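Local coordinates for putative prolyl-tRNA synthetase (Leishmania major, PDB 5XIL), which probably joins L-proline to its cognate tRNA at the expense of ATP, this chain holding the class II core, anticodon-binding and zinc-binding C-terminal regions, at residues R198-E203 / A474-I479; Y210-E215 / A228-L233. All coordinates share one frame; numbering follows the deposited sequence.

Interaction 1: residues R198-E203 / A474-I479; sequences RKTEKE and AKTLCI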
# COMPACT_ATOMS: atom_id res chain seq x y z
N ARG A 198 -12.70 23.53 -12.83
CA ARG A 198 -13.85 23.35 -11.99
C ARG A 198 -15.02 22.84 -12.83
O ARG A 198 -15.27 23.31 -13.96
CB ARG A 198 -14.26 24.68 -11.35
CG ARG A 198 -15.26 24.53 -10.24
CD ARG A 198 -15.78 25.87 -9.68
NE ARG A 198 -16.04 26.91 -10.68
CZ ARG A 198 -15.23 27.92 -10.97
NH1 ARG A 198 -14.03 28.04 -10.39
NH2 ARG A 198 -15.60 28.81 -11.90
N LYS A 199 -15.76 21.90 -12.29
CA LYS A 199 -16.90 21.43 -12.97
C LYS A 199 -17.99 22.53 -12.99
O LYS A 199 -18.05 23.38 -12.08
CB LYS A 199 -17.47 20.17 -12.35
CG LYS A 199 -16.59 18.93 -12.44
CD LYS A 199 -16.49 18.41 -13.84
CE LYS A 199 -16.09 16.94 -13.79
NZ LYS A 199 -15.85 16.41 -15.15
N THR A 200 -18.77 22.57 -14.06
CA THR A 200 -20.00 23.41 -14.01
C THR A 200 -20.96 22.93 -12.92
O THR A 200 -20.93 21.76 -12.44
CB THR A 200 -20.76 23.40 -15.37
OG1 THR A 200 -21.26 22.08 -15.60
CG2 THR A 200 -19.85 23.85 -16.49
N GLU A 201 -21.91 23.80 -12.58
CA GLU A 201 -23.03 23.38 -11.69
C GLU A 201 -23.68 22.09 -12.12
O GLU A 201 -23.94 21.19 -11.29
CB GLU A 201 -24.09 24.49 -11.60
CG GLU A 201 -23.72 25.62 -10.69
CD GLU A 201 -23.64 25.22 -9.22
OE1 GLU A 201 -24.52 24.52 -8.68
OE2 GLU A 201 -22.69 25.68 -8.58
N LYS A 202 -23.94 21.95 -13.42
CA LYS A 202 -24.58 20.74 -13.94
C LYS A 202 -23.69 19.49 -13.71
O LYS A 202 -24.14 18.41 -13.42
CB LYS A 202 -24.81 20.91 -15.49
CG LYS A 202 -25.46 19.68 -16.15
CD LYS A 202 -25.76 19.93 -17.63
CE LYS A 202 -26.48 18.77 -18.34
NZ LYS A 202 -26.89 18.95 -19.82
N GLU A 203 -22.40 19.64 -13.83
CA GLU A 203 -21.52 18.45 -13.82
C GLU A 203 -20.85 18.13 -12.49
O GLU A 203 -20.15 17.14 -12.37
CB GLU A 203 -20.42 18.63 -14.90
CG GLU A 203 -21.00 18.64 -16.30
CD GLU A 203 -21.49 17.29 -16.78
OE1 GLU A 203 -20.93 16.25 -16.41
OE2 GLU A 203 -22.37 17.32 -17.64
N ALA A 474 -21.87 17.05 -27.01
CA ALA A 474 -20.74 17.52 -26.22
C ALA A 474 -21.22 18.02 -24.85
O ALA A 474 -22.11 18.88 -24.76
CB ALA A 474 -20.09 18.67 -26.92
N LYS A 475 -20.56 17.58 -23.79
CA LYS A 475 -20.85 18.13 -22.49
C LYS A 475 -19.77 19.09 -22.11
O LYS A 475 -18.73 19.18 -22.85
CB LYS A 475 -20.95 17.00 -21.45
CG LYS A 475 -19.69 16.18 -21.25
CD LYS A 475 -20.15 15.11 -20.26
CE LYS A 475 -19.10 14.63 -19.35
NZ LYS A 475 -19.85 13.90 -18.27
N THR A 476 -19.90 19.76 -20.96
CA THR A 476 -18.79 20.50 -20.44
C THR A 476 -17.91 19.47 -19.69
O THR A 476 -18.38 18.50 -19.06
CB THR A 476 -19.11 21.64 -19.52
OG1 THR A 476 -19.87 21.16 -18.43
CG2 THR A 476 -19.90 22.77 -20.26
N LEU A 477 -16.63 19.68 -19.87
CA LEU A 477 -15.58 18.93 -19.20
C LEU A 477 -15.10 19.70 -17.94
O LEU A 477 -15.21 19.18 -16.84
CB LEU A 477 -14.45 18.58 -20.18
CG LEU A 477 -14.89 17.86 -21.45
CD1 LEU A 477 -13.65 17.67 -22.30
CD2 LEU A 477 -15.51 16.50 -21.19
N CYS A 478 -14.70 20.96 -18.08
CA CYS A 478 -14.39 21.80 -16.93
C CYS A 478 -14.27 23.20 -17.42
O CYS A 478 -14.07 23.45 -18.64
CB CYS A 478 -13.10 21.42 -16.19
SG CYS A 478 -11.62 21.73 -17.13
N ILE A 479 -14.35 24.12 -16.47
CA ILE A 479 -13.94 25.49 -16.66
C ILE A 479 -12.46 25.51 -16.24
O ILE A 479 -12.19 25.31 -15.06
CB ILE A 479 -14.67 26.48 -15.74
CG1 ILE A 479 -16.13 26.34 -16.01
CG2 ILE A 479 -14.27 27.90 -16.12
CD1 ILE A 479 -16.99 26.41 -14.80
O HOH W 1 -17.81 16.97 -16.98
O HOH W 2 -18.04 20.69 -16.27
O HOH W 3 -22.40 19.41 -19.49
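R198 and I479 form an antiparallel hydrogen-bonded pair: R198 N donates to I479 O (2.9 Å), and I479 N returns a nearly straight bond to R198 O (2.8 Å, 177° at the hydrogen). C478 CA adds a CA-H...O contact to the same carbonyl oxygen. Beyond this pair the backbones diverge, and side chains and water take over. Among charged groups, E203 and K475 cross at about a right angle; K475 NZ meets E203 OE1 in a 3.2 Å salt bridge, on the syn side but 34° out of the carboxylate plane. K199, bent at chi2 (-71°), turns NZ back to L477 O in a weak bond, though its stronger partner is E215. Three waters bridge the gap: one links K199 NZ to T476 O (2.6 Å from the water), one joins T200 N to T476 OG1, and one links E203 OE2 with T476 N. T200 and T476 meet tip to tip, OG1 to OG1 3.3 Å and CG2 to CG2 3.9 Å; each hydroxyl is hydrogen-bonded to E444 OE2 of helix 441-455. R198 and I479 run side by side, CD1 oblique to the guanidinium. T200 OG1 accepts from E203 N (3.2 Å), an ST motif within the loop. Strand 475-480, with a classic beta bulge at L477 and C478 facing L507, thus docks the zinc-binding C-terminal region onto the class II catalytic core.

Interaction 2: residues Y210-E215 / A228-L233; sequences YTTTVE and ATSHNL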
# COMPACT_ATOMS: atom_id res chain seq x y z
N TYR A 210 -19.02 22.48 -4.89
CA TYR A 210 -18.35 22.55 -6.19
C TYR A 210 -17.38 21.39 -6.29
O TYR A 210 -16.98 20.84 -5.28
CB TYR A 210 -17.67 23.91 -6.49
CG TYR A 210 -16.55 24.33 -5.56
CD1 TYR A 210 -15.23 23.90 -5.76
CD2 TYR A 210 -16.83 25.09 -4.43
CE1 TYR A 210 -14.23 24.29 -4.88
CE2 TYR A 210 -15.83 25.52 -3.58
CZ TYR A 210 -14.55 25.07 -3.77
OH TYR A 210 -13.55 25.41 -2.91
N THR A 211 -17.09 21.01 -7.52
CA THR A 211 -16.23 19.88 -7.83
C THR A 211 -15.07 20.42 -8.71
O THR A 211 -15.27 21.18 -9.64
CB THR A 211 -16.96 18.74 -8.50
OG1 THR A 211 -17.86 18.10 -7.60
CG2 THR A 211 -15.95 17.73 -8.99
N THR A 212 -13.84 20.08 -8.32
CA THR A 212 -12.67 20.38 -9.12
C THR A 212 -12.17 19.07 -9.75
O THR A 212 -12.42 17.96 -9.21
CB THR A 212 -11.52 21.08 -8.34
OG1 THR A 212 -10.94 20.15 -7.40
CG2 THR A 212 -11.95 22.27 -7.66
N THR A 213 -11.50 19.17 -10.88
CA THR A 213 -11.21 18.00 -11.71
C THR A 213 -9.90 18.19 -12.50
O THR A 213 -9.43 19.32 -12.72
CB THR A 213 -12.39 17.78 -12.68
OG1 THR A 213 -12.22 16.59 -13.46
CG2 THR A 213 -12.54 18.95 -13.64
N VAL A 214 -9.33 17.07 -12.96
CA VAL A 214 -8.25 17.04 -13.88
C VAL A 214 -8.78 16.27 -15.10
O VAL A 214 -9.18 15.12 -14.98
CB VAL A 214 -6.93 16.42 -13.34
CG1 VAL A 214 -6.27 17.41 -12.42
CG2 VAL A 214 -7.20 15.16 -12.58
N GLU A 215 -8.91 16.96 -16.21
CA GLU A 215 -9.56 16.38 -17.37
C GLU A 215 -8.45 15.97 -18.35
O GLU A 215 -7.46 16.74 -18.53
CB GLU A 215 -10.45 17.41 -17.99
CG GLU A 215 -11.60 17.79 -17.06
CD GLU A 215 -12.63 16.69 -16.98
OE1 GLU A 215 -12.82 15.92 -17.98
OE2 GLU A 215 -13.20 16.53 -15.91
N ALA A 228 -9.78 12.42 -12.34
CA ALA A 228 -9.93 12.37 -10.88
C ALA A 228 -10.63 13.63 -10.47
O ALA A 228 -10.65 14.56 -11.23
CB ALA A 228 -8.61 12.31 -10.20
N THR A 229 -11.20 13.64 -9.27
CA THR A 229 -11.97 14.79 -8.79
C THR A 229 -11.73 15.00 -7.33
O THR A 229 -11.51 14.05 -6.52
CB THR A 229 -13.52 14.70 -9.10
OG1 THR A 229 -13.98 13.48 -8.59
CG2 THR A 229 -13.87 14.72 -10.63
N SER A 230 -11.86 16.27 -6.96
CA SER A 230 -11.79 16.71 -5.58
C SER A 230 -12.96 17.67 -5.30
O SER A 230 -13.04 18.73 -5.97
CB SER A 230 -10.43 17.42 -5.35
OG SER A 230 -10.26 17.84 -3.98
N HIS A 231 -13.82 17.33 -4.31
CA HIS A 231 -15.12 17.99 -4.13
C HIS A 231 -15.06 18.85 -2.84
O HIS A 231 -14.64 18.37 -1.83
CB HIS A 231 -16.21 16.94 -3.94
CG HIS A 231 -16.21 15.88 -4.97
ND1 HIS A 231 -16.53 16.15 -6.27
CD2 HIS A 231 -15.96 14.56 -4.90
CE1 HIS A 231 -16.48 15.03 -6.96
NE2 HIS A 231 -16.11 14.05 -6.15
N ASN A 232 -15.49 20.11 -2.92
CA ASN A 232 -15.83 20.89 -1.76
C ASN A 232 -17.32 20.66 -1.44
O ASN A 232 -18.20 21.06 -2.23
CB ASN A 232 -15.52 22.34 -2.03
CG ASN A 232 -15.62 23.16 -0.77
OD1 ASN A 232 -16.45 22.87 0.04
ND2 ASN A 232 -14.79 24.17 -0.62
N LEU A 233 -17.60 19.91 -0.37
CA LEU A 233 -18.91 19.53 -0.01
C LEU A 233 -19.59 20.62 0.87
O LEU A 233 -20.70 20.43 1.22
CB LEU A 233 -18.96 18.19 0.75
CG LEU A 233 -18.18 17.05 0.08
CD1 LEU A 233 -18.14 15.81 0.90
CD2 LEU A 233 -18.80 16.81 -1.27
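S230 O is gripped twice by T212, whose backbone N donates at 2.8 Å and whose hydroxyl OG1 donates at 2.9 Å. The second bond is possible because OG1 sits between T212's own backbone N and carbonyl carbon (chi1 69°), which turns the hydroxyl back to the carbonyl that its N-H already holds. This pair belongs to a beta hairpin of strands 210-218 and 223-234, within the antiparallel sheet of the class II synthetase core. S230 N completes the hydrogen-bonded pair by donating to T212 O. Toward the start of strand 210-218, Y210 and N232 form another such pair, while V214 N reaches A228 O in a weak bond only.

Y210, T212 and V214 share a face of the sheet with N232, S230 and A228. Helix 168-189 packs over that face, and V175 O of this helix takes the hydroxyl of S230. Here N232 CB sits over the face of the Y210 ring, 3.5 Å from its centroid, in a CH-pi contact. With CG anti to the backbone N, the asparagine amide extends across the ring to its phenol end, ring and amide planes 51° apart. There ND2 donates to Y210 OH at 2.9 Å, the oxygen tilted 20° from the amide plane. The asparagine thus meets the tyrosine with CB over the ring and with ND2 at the hydroxyl.

T211, T213, H231 and T229 occupy the other face. T213 OG1 donates to E215 OE2, met on the anti side. T211 and H231 run side by side, and T211 OG1, which also accepts from F205 N, is hydrogen-bonded to H231 ND1 at the edge of the imidazole (2.7 Å).

Strand 210-218 ties the two contacts together: it pairs with strand 223-234 in interaction 2 and with strand 195-198, which leads into the loop of interaction 1. The two meet directly where K199 NZ forms a salt bridge with E215 OE2 (2.8 Å) and where K199 and T211 share a backbone bond. Interaction 2 is the buried one, a local hairpin of regular backbone pairs under a helix. Interaction 1, partly buried, joins segments whose closest ends are 271 residues apart. Hairpin chemistry is thus mostly direct and uncharged, whereas the junction with the C-terminal region adds a salt bridge and bridging waters to its one backbone pair.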